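Local coordinates for protein putative hydrolase (Bacteroides ovatus, PDB 4HBS) that is of unknown function but folds as a five-bladed beta-propeller and probably acts as a hydrolase, its family belonging to the beta-fructosidase clan, at residues H220-Y224 and Y277-A283; T287-L291 and P328-V333; D59-T63 and W73-D77; S296-V300 and M358-H362. One frame throughout, in Å; residues are numbered along the deposited sequence.

Contact 1: residues H220-Y224 and Y277-A283; sequences HTLGY and YPSTQDA
His220 and Tyr277 lay their rings face to face, the planes 16° apart and the centroids 3.9 Å apart. The stack is parallel-displaced: Tyr277 CD1 sits over the centre of the imidazole, whereas His220 CG lies above the phenol nearer its rim. Tyr277 CB adds a CH-pi contact over the same imidazole. The far nitrogen of that ring, His220 NE2, is held by the hydroxyl of Tyr262. Tyr277 has CG anti to its own N (chi1 168°), which carries the phenol along the imidazole and brings its hydroxyl to the backbone of 221-222. There Leu222 N donates to Tyr277 OH at 2.9 Å and nearly straight (165°), while the bond from Thr221 N to the same oxygen is bent and weak. The contact ties the linker entering the blade built from strands 227-230 to 271-274 to the chain leaving it, where Ser279 is the N-cap of helix 280-285 and its OG accepts from Asp282 N at 3.1 Å. Replacing Tyr277 with an alanine would probably leave the amides of Thr221 and Leu222 without their shared acceptor and the imidazole without its stacking partner. Apolar packing completes the contact. Leu222 CD1 touches Ala283 CB at 3.5 Å and Tyr277 CZ at 3.8 Å. Tyr224 CE2 meets Tyr277 CE1 at 4.0 Å, Tyr277 CE1 lying near the plane of the Tyr224 ring, and Pro278 CG packs by Tyr224 OH.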
loop_
_atom_site.group_PDB
_atom_site.type_symbol
_atom_site.label_atom_id
_atom_site.label_comp_id
_atom_site.label_asym_id
_atom_site.label_seq_id
_atom_site.Cartn_x
_atom_site.Cartn_y
_atom_site.Cartn_z
ATOM N N HIS A 220 -5.749 -19.304 0.679
ATOM C CA HIS A 220 -4.468 -19.298 0.010
ATOM C C HIS A 220 -3.382 -18.734 0.890
ATOM O O HIS A 220 -3.563 -17.706 1.546
ATOM C CB HIS A 220 -4.530 -18.461 -1.299
ATOM C CG HIS A 220 -5.466 -18.972 -2.355
ATOM N ND1 HIS A 220 -6.133 -20.186 -2.226
ATOM C CD2 HIS A 220 -5.829 -18.408 -3.530
ATOM C CE1 HIS A 220 -6.883 -20.305 -3.310
ATOM N NE2 HIS A 220 -6.738 -19.255 -4.117
ATOM N N THR A 221 -2.217 -19.356 0.792
ATOM C CA THR A 221 -0.994 -18.993 1.504
ATOM C C THR A 221 -0.355 -17.772 0.798
ATOM O O THR A 221 0.144 -16.871 1.469
ATOM C CB THR A 221 -0.093 -20.257 1.560
ATOM O OG1 THR A 221 -0.443 -20.952 2.747
ATOM C CG2 THR A 221 1.409 -19.960 1.513
ATOM N N LEU A 222 -0.379 -17.762 -0.553
ATOM C CA LEU A 222 0.166 -16.683 -1.371
ATOM C C LEU A 222 -0.864 -15.545 -1.444
ATOM O O LEU A 222 -2.070 -15.799 -1.497
ATOM C CB LEU A 222 0.506 -17.205 -2.784
ATOM C CG LEU A 222 1.468 -18.410 -2.863
ATOM C CD1 LEU A 222 1.300 -19.156 -4.171
ATOM C CD2 LEU A 222 2.912 -17.973 -2.695
ATOM N N GLY A 223 -0.386 -14.308 -1.430
ATOM C CA GLY A 223 -1.247 -13.136 -1.447
ATOM C C GLY A 223 -1.546 -12.580 -2.818
ATOM O O GLY A 223 -1.310 -11.394 -3.039
ATOM N N TYR A 224 -2.059 -13.413 -3.768
ATOM C CA TYR A 224 -2.409 -12.926 -5.113
ATOM C C TYR A 224 -3.437 -11.829 -4.979
ATOM O O TYR A 224 -4.471 -12.050 -4.344
ATOM C CB TYR A 224 -2.951 -14.039 -6.011
ATOM C CG TYR A 224 -1.907 -15.025 -6.476
ATOM C CD1 TYR A 224 -1.006 -14.692 -7.479
ATOM C CD2 TYR A 224 -1.879 -16.328 -5.979
ATOM C CE1 TYR A 224 -0.081 -15.619 -7.961
ATOM C CE2 TYR A 224 -0.954 -17.261 -6.446
ATOM C CZ TYR A 224 -0.046 -16.899 -7.430
ATOM O OH TYR A 224 0.860 -17.805 -7.928
ATOM N N TYR A 277 -4.932 -23.404 -7.961
ATOM C CA TYR A 277 -4.048 -22.593 -7.122
ATOM C C TYR A 277 -2.700 -23.318 -6.983
ATOM O O TYR A 277 -2.694 -24.494 -6.621
ATOM C CB TYR A 277 -4.694 -22.350 -5.752
ATOM C CG TYR A 277 -3.747 -21.763 -4.730
ATOM C CD1 TYR A 277 -3.388 -20.416 -4.773
ATOM C CD2 TYR A 277 -3.194 -22.553 -3.729
ATOM C CE1 TYR A 277 -2.508 -19.872 -3.839
ATOM C CE2 TYR A 277 -2.314 -22.019 -2.787
ATOM C CZ TYR A 277 -1.973 -20.680 -2.847
ATOM O OH TYR A 277 -1.105 -20.160 -1.926
ATOM N N PRO A 278 -1.560 -22.675 -7.312
ATOM C CA PRO A 278 -0.284 -23.397 -7.279
ATOM C C PRO A 278 0.288 -23.590 -5.894
ATOM O O PRO A 278 0.014 -22.798 -4.994
ATOM C CB PRO A 278 0.638 -22.482 -8.094
ATOM C CG PRO A 278 0.120 -21.140 -7.826
ATOM C CD PRO A 278 -1.367 -21.299 -7.811
ATOM N N SER A 279 1.163 -24.591 -5.743
ATOM C CA SER A 279 1.885 -24.775 -4.490
ATOM C C SER A 279 2.890 -23.629 -4.375
ATOM O O SER A 279 3.301 -23.084 -5.401
ATOM C CB SER A 279 2.598 -26.124 -4.472
ATOM O OG SER A 279 3.644 -26.153 -5.428
ATOM N N THR A 280 3.265 -23.240 -3.156
ATOM C CA THR A 280 4.250 -22.159 -2.951
ATOM C C THR A 280 5.542 -22.454 -3.766
ATOM O O THR A 280 6.047 -21.570 -4.458
ATOM C CB THR A 280 4.521 -21.983 -1.456
ATOM O OG1 THR A 280 3.385 -21.335 -0.889
ATOM C CG2 THR A 280 5.781 -21.179 -1.167
ATOM N N GLN A 281 6.025 -23.715 -3.710
ATOM C CA GLN A 281 7.205 -24.186 -4.447
ATOM C C GLN A 281 7.050 -23.887 -5.941
ATOM O O GLN A 281 7.977 -23.353 -6.552
ATOM C CB GLN A 281 7.377 -25.699 -4.212
ATOM C CG GLN A 281 8.639 -26.322 -4.801
ATOM C CD GLN A 281 8.605 -27.833 -4.643
ATOM O OE1 GLN A 281 8.595 -28.360 -3.516
ATOM N NE2 GLN A 281 8.546 -28.568 -5.760
ATOM N N ASP A 282 5.861 -24.205 -6.516
ATOM C CA ASP A 282 5.576 -23.958 -7.933
ATOM C C ASP A 282 5.417 -22.477 -8.245
ATOM O O ASP A 282 5.860 -22.048 -9.306
ATOM C CB ASP A 282 4.333 -24.716 -8.391
ATOM C CG ASP A 282 4.561 -26.206 -8.540
ATOM O OD1 ASP A 282 5.661 -26.602 -9.014
ATOM O OD2 ASP A 282 3.631 -26.978 -8.222
ATOM N N ALA A 283 4.798 -21.688 -7.354
ATOM C CA ALA A 283 4.656 -20.247 -7.594
ATOM C C ALA A 283 6.051 -19.564 -7.650
ATOM O O ALA A 283 6.250 -18.678 -8.477
ATOM C CB ALA A 283 3.793 -19.612 -6.514
#

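Contact 2: residues T287-L291 and P328-V333; sequences TIIPL and PYGPFV
Ile288 and Phe332 join two loops of the propeller: 287-291 belongs to the crossing from one blade to the next, and 328-333 connects strands 319-325 and 333-340, the last two of that next blade. One backbone hydrogen bond crosses between them, from Phe332 N to Ile288 O at 2.7 Å; it is fairly straight (161°), and the N-H comes at the oxygen almost head-on, in line with the C=O bond. The side chains of the same two residues run side by side in the same direction. Ile288 CG1 stands between its own N and carbonyl carbon (chi1 67°), and from there Ile288 CD1 extends to Phe332 CD2 at 3.7 Å. The other branch, Ile288 CG2, packs against the carbonyl of Tyr329, 3.3 Å from Tyr329 O. Ile289 slants across Phe332, Ile289 CG2 lying 3.9 Å from Phe332 CB. The benzyl group is buried further by Tyr307, Met309 and Phe323 of strands 306-312 and 319-325. Pro290 contributes its ring carbons: Pro290 CD lies 3.2 Å from Phe332 O. Pro328 O is hydrogen-bonded to the hydroxyl of Tyr239, and it sits with Ile288 O in the plane of the Phe332 ring, at its edge.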
loop_
_atom_site.group_PDB
_atom_site.type_symbol
_atom_site.label_atom_id
_atom_site.label_comp_id
_atom_site.label_asym_id
_atom_site.label_seq_id
_atom_site.Cartn_x
_atom_site.Cartn_y
_atom_site.Cartn_z
ATOM N N THR A 287 8.514 -17.303 -11.245
ATOM C CA THR A 287 8.816 -15.880 -11.040
ATOM C C THR A 287 8.709 -15.121 -12.387
ATOM O O THR A 287 9.190 -15.635 -13.402
ATOM C CB THR A 287 10.202 -15.691 -10.382
ATOM O OG1 THR A 287 10.357 -14.314 -10.055
ATOM C CG2 THR A 287 11.368 -16.130 -11.270
ATOM N N ILE A 288 8.047 -13.937 -12.408
ATOM C CA ILE A 288 7.900 -13.160 -13.644
ATOM C C ILE A 288 8.955 -12.030 -13.739
ATOM O O ILE A 288 8.929 -11.292 -14.710
ATOM C CB ILE A 288 6.445 -12.646 -13.882
ATOM C CG1 ILE A 288 5.987 -11.584 -12.863
ATOM C CG2 ILE A 288 5.476 -13.833 -13.916
ATOM C CD1 ILE A 288 4.832 -10.797 -13.317
ATOM N N ILE A 289 9.906 -11.948 -12.790
ATOM C CA ILE A 289 11.041 -10.996 -12.812
ATOM C C ILE A 289 12.293 -11.851 -13.079
ATOM O O ILE A 289 12.167 -13.081 -13.065
ATOM C CB ILE A 289 11.132 -10.172 -11.488
ATOM C CG1 ILE A 289 11.166 -11.074 -10.229
ATOM C CG2 ILE A 289 9.982 -9.215 -11.414
ATOM C CD1 ILE A 289 11.648 -10.409 -9.002
ATOM N N PRO A 290 13.506 -11.298 -13.304
ATOM C CA PRO A 290 14.669 -12.184 -13.538
ATOM C C PRO A 290 15.000 -13.050 -12.312
ATOM O O PRO A 290 14.613 -12.718 -11.183
ATOM C CB PRO A 290 15.800 -11.213 -13.875
ATOM C CG PRO A 290 15.121 -9.934 -14.242
ATOM C CD PRO A 290 13.892 -9.880 -13.399
ATOM N N LEU A 291 15.714 -14.166 -12.537
ATOM C CA LEU A 291 16.077 -15.114 -11.456
ATOM C C LEU A 291 17.195 -14.541 -10.555
ATOM O O LEU A 291 17.367 -14.965 -9.404
ATOM C CB LEU A 291 16.514 -16.474 -12.045
ATOM C CG LEU A 291 15.378 -17.410 -12.487
ATOM C CD1 LEU A 291 14.502 -16.774 -13.577
ATOM C CD2 LEU A 291 15.934 -18.741 -12.978
ATOM N N PRO A 328 1.511 -7.803 -18.930
ATOM C CA PRO A 328 1.359 -7.657 -17.465
ATOM C C PRO A 328 1.849 -8.869 -16.660
ATOM O O PRO A 328 1.937 -8.789 -15.440
ATOM C CB PRO A 328 -0.146 -7.448 -17.288
ATOM C CG PRO A 328 -0.754 -8.087 -18.444
ATOM C CD PRO A 328 0.197 -7.971 -19.587
ATOM N N TYR A 329 2.137 -9.981 -17.347
ATOM C CA TYR A 329 2.669 -11.238 -16.800
ATOM C C TYR A 329 4.045 -11.613 -17.385
ATOM O O TYR A 329 4.701 -12.537 -16.888
ATOM C CB TYR A 329 1.689 -12.393 -17.151
ATOM C CG TYR A 329 1.409 -12.526 -18.637
ATOM C CD1 TYR A 329 2.297 -13.192 -19.479
ATOM C CD2 TYR A 329 0.294 -11.928 -19.213
ATOM C CE1 TYR A 329 2.078 -13.262 -20.853
ATOM C CE2 TYR A 329 0.051 -12.013 -20.583
ATOM C CZ TYR A 329 0.954 -12.671 -21.404
ATOM O OH TYR A 329 0.744 -12.753 -22.762
ATOM N N GLY A 330 4.422 -10.955 -18.482
ATOM C CA GLY A 330 5.561 -11.315 -19.307
ATOM C C GLY A 330 6.852 -11.220 -18.573
ATOM O O GLY A 330 6.889 -10.752 -17.427
ATOM N N PRO A 331 7.941 -11.653 -19.209
ATOM C CA PRO A 331 9.235 -11.541 -18.540
ATOM C C PRO A 331 9.539 -10.081 -18.201
ATOM O O PRO A 331 9.706 -9.264 -19.110
ATOM C CB PRO A 331 10.224 -12.135 -19.561
ATOM C CG PRO A 331 9.537 -12.053 -20.858
ATOM C CD PRO A 331 8.074 -12.213 -20.564
ATOM N N PHE A 332 9.471 -9.732 -16.902
ATOM C CA PHE A 332 9.859 -8.401 -16.448
ATOM C C PHE A 332 11.375 -8.448 -16.455
ATOM O O PHE A 332 11.965 -9.392 -15.921
ATOM C CB PHE A 332 9.240 -8.004 -15.090
ATOM C CG PHE A 332 7.846 -7.429 -15.259
ATOM C CD1 PHE A 332 7.659 -6.078 -15.531
ATOM C CD2 PHE A 332 6.730 -8.257 -15.252
ATOM C CE1 PHE A 332 6.376 -5.562 -15.747
ATOM C CE2 PHE A 332 5.449 -7.733 -15.452
ATOM C CZ PHE A 332 5.282 -6.390 -15.695
ATOM N N VAL A 333 11.993 -7.533 -17.200
ATOM C CA VAL A 333 13.432 -7.537 -17.428
ATOM C C VAL A 333 14.020 -6.153 -17.221
ATOM O O VAL A 333 13.293 -5.204 -16.942
ATOM C CB VAL A 333 13.738 -8.061 -18.877
ATOM C CG1 VAL A 333 13.464 -9.551 -18.980
ATOM C CG2 VAL A 333 12.944 -7.299 -19.942
#

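Contact 3: residues D59-T63 and W73-D77; sequences DGVFT and WSFND
Asn76 N donates to Asp59 O at 2.9 Å, almost straight (172°) but from above the carbonyl plane. Further along the hairpin of strands 60-65 and 71-75, Phe62 and Ser74 form an antiparallel hydrogen-bonded pair: Phe62 N reaches Ser74 O at 3.1 Å and Ser74 N reaches Phe62 O at 3.0 Å, both donors lying in the carbonyl plane. Val61 N also turns to Ser74 O, by a weak bond. With Val61 and Phe62 both opposite Ser74, this is a G1 beta bulge; Val61 has the positive phi (71°) of its first position. The bulge shifts the register by one, and Gly60 pairs with Phe75. Apolar packing follows on the side of Trp73. Thr63 CG2 stands over the centre of the six-membered ring of Trp73, 3.5 Å from its centroid, and Val61 CG1 meets the edge of the indole at Trp73 CZ3, 3.6 Å away. The other branch of Val61, CG2, touches Phe75 CD2 at 3.7 Å. Gln102 holds Trp73 NE1. A serine in place of Trp73 would probably open a gap beneath the Thr63 methyl and beside Val61, and leave Gln102 without its indole partner. Beyond the bulge, Asp59 OD2 lies 3.4 Å from Asn76 CB; Tyr357 binds Asp59 OD1, and Arg96 forms a salt bridge with Asp77. A glycerol, probably from the crystallisation liquor, lies about 5 Å from the Asp59 side chain; packing that is apolar around Trp73 thus gives way to carboxylates at the other end, consistent with a pocket near the propeller axis.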
loop_
_atom_site.group_PDB
_atom_site.type_symbol
_atom_site.label_atom_id
_atom_site.label_comp_id
_atom_site.label_asym_id
_atom_site.label_seq_id
_atom_site.Cartn_x
_atom_site.Cartn_y
_atom_site.Cartn_z
ATOM N N ASP A 59 0.411 2.298 8.733
ATOM C CA ASP A 59 1.025 1.275 7.891
ATOM C C ASP A 59 0.112 0.990 6.710
ATOM O O ASP A 59 -1.062 1.368 6.746
ATOM C CB ASP A 59 1.086 0.062 8.809
ATOM C CG ASP A 59 1.995 -1.080 8.507
ATOM O OD1 ASP A 59 3.193 -0.941 8.765
ATOM O OD2 ASP A 59 1.473 -2.216 8.275
ATOM N N GLY A 60 0.622 0.288 5.704
ATOM C CA GLY A 60 -0.133 -0.007 4.490
ATOM C C GLY A 60 -0.130 1.216 3.602
ATOM O O GLY A 60 0.887 1.517 2.977
ATOM N N VAL A 61 -1.231 1.989 3.624
ATOM C CA VAL A 61 -1.365 3.244 2.872
ATOM C C VAL A 61 -1.487 2.878 1.392
ATOM O O VAL A 61 -0.499 2.856 0.661
ATOM C CB VAL A 61 -0.205 4.265 3.172
ATOM C CG1 VAL A 61 -0.495 5.625 2.562
ATOM C CG2 VAL A 61 0.025 4.410 4.681
ATOM N N PHE A 62 -2.711 2.510 0.993
ATOM C CA PHE A 62 -3.063 2.099 -0.371
ATOM C C PHE A 62 -4.168 2.986 -0.895
ATOM O O PHE A 62 -5.210 3.062 -0.260
ATOM C CB PHE A 62 -3.563 0.653 -0.378
ATOM C CG PHE A 62 -2.604 -0.423 0.064
ATOM C CD1 PHE A 62 -2.355 -0.641 1.415
ATOM C CD2 PHE A 62 -2.120 -1.353 -0.843
ATOM C CE1 PHE A 62 -1.516 -1.676 1.830
ATOM C CE2 PHE A 62 -1.303 -2.403 -0.426
ATOM C CZ PHE A 62 -0.990 -2.546 0.907
ATOM N N THR A 63 -3.978 3.609 -2.072
ATOM C CA THR A 63 -4.993 4.465 -2.689
ATOM C C THR A 63 -5.727 3.732 -3.804
ATOM O O THR A 63 -5.225 2.752 -4.368
ATOM C CB THR A 63 -4.386 5.730 -3.241
ATOM O OG1 THR A 63 -3.307 5.376 -4.082
ATOM C CG2 THR A 63 -3.922 6.647 -2.176
ATOM N N TRP A 73 -8.447 5.499 0.710
ATOM C CA TRP A 73 -7.188 5.145 1.378
ATOM C C TRP A 73 -7.445 4.043 2.368
ATOM O O TRP A 73 -8.378 4.185 3.159
ATOM C CB TRP A 73 -6.616 6.356 2.135
ATOM C CG TRP A 73 -6.197 7.482 1.262
ATOM C CD1 TRP A 73 -7.011 8.329 0.564
ATOM C CD2 TRP A 73 -4.863 7.950 1.065
ATOM N NE1 TRP A 73 -6.259 9.282 -0.079
ATOM C CE2 TRP A 73 -4.938 9.089 0.229
ATOM C CE3 TRP A 73 -3.598 7.493 1.475
ATOM C CZ2 TRP A 73 -3.796 9.766 -0.212
ATOM C CZ3 TRP A 73 -2.469 8.175 1.051
ATOM C CH2 TRP A 73 -2.572 9.297 0.220
ATOM N N SER A 74 -6.631 2.969 2.366
ATOM C CA SER A 74 -6.746 1.903 3.368
ATOM C C SER A 74 -5.452 1.797 4.144
ATOM O O SER A 74 -4.369 1.988 3.581
ATOM C CB SER A 74 -7.109 0.559 2.748
ATOM O OG SER A 74 -6.103 0.025 1.913
ATOM N N PHE A 75 -5.560 1.503 5.441
ATOM C CA PHE A 75 -4.411 1.384 6.326
ATOM C C PHE A 75 -4.479 0.104 7.072
ATOM O O PHE A 75 -5.565 -0.444 7.278
ATOM C CB PHE A 75 -4.346 2.557 7.330
ATOM C CG PHE A 75 -4.428 3.917 6.678
ATOM C CD1 PHE A 75 -5.657 4.468 6.340
ATOM C CD2 PHE A 75 -3.273 4.625 6.351
ATOM C CE1 PHE A 75 -5.735 5.684 5.670
ATOM C CE2 PHE A 75 -3.358 5.847 5.672
ATOM C CZ PHE A 75 -4.592 6.370 5.345
ATOM N N ASN A 76 -3.309 -0.360 7.516
ATOM C CA ASN A 76 -3.136 -1.558 8.322
ATOM C C ASN A 76 -2.999 -1.034 9.750
ATOM O O ASN A 76 -3.727 -0.083 10.094
ATOM C CB ASN A 76 -1.928 -2.376 7.799
ATOM C CG ASN A 76 -2.159 -3.011 6.444
ATOM O OD1 ASN A 76 -3.287 -3.192 5.997
ATOM N ND2 ASN A 76 -1.088 -3.359 5.751
ATOM N N ASP A 77 -2.109 -1.601 10.586
ATOM C CA ASP A 77 -1.984 -1.172 11.972
ATOM C C ASP A 77 -1.731 0.332 12.043
ATOM O O ASP A 77 -0.716 0.787 11.525
ATOM C CB ASP A 77 -0.876 -1.948 12.669
ATOM C CG ASP A 77 -1.125 -3.426 12.865
ATOM O OD1 ASP A 77 -2.195 -3.916 12.437
ATOM O OD2 ASP A 77 -0.238 -4.108 13.427
#

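Contact 4: residues S296-V300 and M358-H362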
loop_
_atom_site.group_PDB
_atom_site.type_symbol
_atom_site.label_atom_id
_atom_site.label_comp_id
_atom_site.label_asym_id
_atom_site.label_seq_id
_atom_site.Cartn_x
_atom_site.Cartn_y
_atom_site.Cartn_z
ATOM N N SER A 296 9.982 -6.837 -3.457
ATOM C CA SER A 296 8.771 -7.018 -2.652
ATOM C C SER A 296 7.740 -5.934 -2.984
ATOM O O SER A 296 8.108 -4.820 -3.364
ATOM C CB SER A 296 9.105 -6.994 -1.166
ATOM O OG SER A 296 9.577 -5.716 -0.775
HETATM N N MSE A 297 6.450 -6.265 -2.813
HETATM C CA MSE A 297 5.328 -5.377 -3.107
HETATM C C MSE A 297 5.453 -4.815 -4.535
HETATM O O MSE A 297 5.592 -3.608 -4.715
HETATM C CB MSE A 297 5.207 -4.238 -2.046
HETATM C CG MSE A 297 4.397 -4.632 -0.828
HETATM SE SE MSE A 297 2.601 -5.201 -1.283
HETATM C CE MSE A 297 2.159 -6.214 0.319
ATOM N N PRO A 298 5.464 -5.687 -5.560
ATOM C CA PRO A 298 5.603 -5.195 -6.939
ATOM C C PRO A 298 4.337 -4.502 -7.405
ATOM O O PRO A 298 3.260 -5.068 -7.269
ATOM C CB PRO A 298 5.860 -6.474 -7.728
ATOM C CG PRO A 298 5.143 -7.512 -6.980
ATOM C CD PRO A 298 5.322 -7.154 -5.533
ATOM N N TRP A 299 4.462 -3.282 -7.928
ATOM C CA TRP A 299 3.341 -2.498 -8.442
ATOM C C TRP A 299 3.469 -2.429 -9.902
ATOM O O TRP A 299 4.429 -1.826 -10.371
ATOM C CB TRP A 299 3.368 -1.086 -7.862
ATOM C CG TRP A 299 2.980 -1.059 -6.432
ATOM C CD1 TRP A 299 3.806 -1.148 -5.350
ATOM C CD2 TRP A 299 1.648 -1.061 -5.928
ATOM N NE1 TRP A 299 3.065 -1.215 -4.195
ATOM C CE2 TRP A 299 1.730 -1.140 -4.520
ATOM C CE3 TRP A 299 0.383 -1.013 -6.532
ATOM C CZ2 TRP A 299 0.586 -1.132 -3.704
ATOM C CZ3 TRP A 299 -0.743 -1.009 -5.725
ATOM C CH2 TRP A 299 -0.636 -1.067 -4.331
ATOM N N VAL A 300 2.520 -3.022 -10.654
ATOM C CA VAL A 300 2.556 -3.000 -12.124
ATOM C C VAL A 300 1.537 -1.982 -12.677
ATOM O O VAL A 300 0.455 -1.784 -12.103
ATOM C CB VAL A 300 2.329 -4.417 -12.700
ATOM C CG1 VAL A 300 2.179 -4.389 -14.226
ATOM C CG2 VAL A 300 3.476 -5.342 -12.283
HETATM N N MSE A 358 6.787 -1.395 2.392
HETATM C CA MSE A 358 5.552 -1.011 1.740
HETATM C C MSE A 358 5.751 0.203 0.827
HETATM O O MSE A 358 5.080 1.234 0.976
HETATM C CB MSE A 358 4.491 -0.718 2.794
HETATM C CG MSE A 358 3.102 -0.958 2.298
HETATM SE SE MSE A 358 2.646 -2.823 2.295
HETATM C CE MSE A 358 2.437 -3.017 4.266
ATOM N N VAL A 359 6.697 0.090 -0.099
ATOM C CA VAL A 359 6.943 1.166 -1.050
ATOM C C VAL A 359 5.833 1.028 -2.070
ATOM O O VAL A 359 5.852 0.091 -2.872
ATOM C CB VAL A 359 8.357 1.118 -1.643
ATOM C CG1 VAL A 359 8.574 2.279 -2.595
ATOM C CG2 VAL A 359 9.394 1.157 -0.527
ATOM N N ASN A 360 4.798 1.890 -1.934
ATOM C CA ASN A 360 3.574 1.868 -2.726
ATOM C C ASN A 360 3.517 2.952 -3.741
ATOM O O ASN A 360 4.075 4.015 -3.539
ATOM C CB ASN A 360 2.355 1.970 -1.810
ATOM C CG ASN A 360 2.068 0.681 -1.075
ATOM O OD1 ASN A 360 2.663 -0.374 -1.345
ATOM N ND2 ASN A 360 1.135 0.731 -0.145
ATOM N N ILE A 361 2.768 2.683 -4.816
ATOM C CA ILE A 361 2.592 3.539 -5.989
ATOM C C ILE A 361 1.155 4.075 -5.949
ATOM O O ILE A 361 0.253 3.337 -5.549
ATOM C CB ILE A 361 2.948 2.650 -7.231
ATOM C CG1 ILE A 361 4.404 2.866 -7.638
ATOM C CG2 ILE A 361 1.989 2.756 -8.410
ATOM C CD1 ILE A 361 4.648 4.137 -8.397
ATOM N N HIS A 362 0.944 5.375 -6.288
ATOM C CA HIS A 362 -0.381 6.034 -6.195
ATOM C C HIS A 362 -0.744 6.797 -7.482
ATOM O O HIS A 362 -0.696 8.028 -7.520
ATOM C CB HIS A 362 -0.421 6.988 -4.980
ATOM C CG HIS A 362 -0.055 6.322 -3.698
ATOM N ND1 HIS A 362 -0.870 5.366 -3.133
ATOM C CD2 HIS A 362 1.064 6.438 -2.951
ATOM C CE1 HIS A 362 -0.258 4.963 -2.036
ATOM N NE2 HIS A 362 0.920 5.573 -1.888
#
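Trp299 and Ile361 meet between strands 298-300 and 358-361, which run almost parallel, 6° apart in direction, with axes 7.4 Å apart at closest approach; side chains, not backbone bonds, bridge the gap. The indole of Trp299 does most of this. Its CG lies beside its own N, anti to the carbonyl carbon (chi1 -72°), and one ring face thereby covers the peptide link of Asn360 and Ile361, with Ile361 N 3.8 Å above the ring plane and offset toward the rim. Ile361 slides past in the opposite direction, its CB 3.8 Å from Trp299 CG. At the indole nitrogen, Trp299 NE1 donates to Asn360 OD1 at 3.0 Å, a bent, weak bond, and the amide is turned 74° from the indole plane. Its nitrogen is held too: Asn360 ND2 donates to the carbonyl of Val61 in strand 60-65. Phe62 of that strand packs on Trp299, Asn360 and Met358. The two methionines, both present as selenomethionine, cross at a slant, Met358 SE standing 4.0 Å from CE of Met297; both chains are bent at chi2, and that of Met358 at chi3 as well. Each strand is an outermost strand of its own antiparallel sheet, hydrogen-bonded to 306-312 and 371-377 respectively. Side chains packed between the inner edge strands of successive blades, here close to the centre of the chain, are what a beta-propeller has around its axis.

Overall arrangement
Along the chain contact 3 comes first and closes before contact 1, which closes before contacts 2 and 4; the segments of these last two alternate. Contacts 3 and 4 lie near the chain centre, their own centres about 12 Å apart, and join directly: Thr63 OG1 probably bonds His362 ND1. Contacts 1 and 2 both lie about 21 Å from that centre, on the same side, their centres about 17 Å apart and their segments 277-283 and 287-291 nearly consecutive. Contact 2 reaches contact 4 through Phe332 on Val300, within the blade of strands 298-303 to 333-340. Contact 4 thus joins neighbouring blades near the axis, contact 3 lies within a single blade, and contacts 1 and 2 tie down loops farther out.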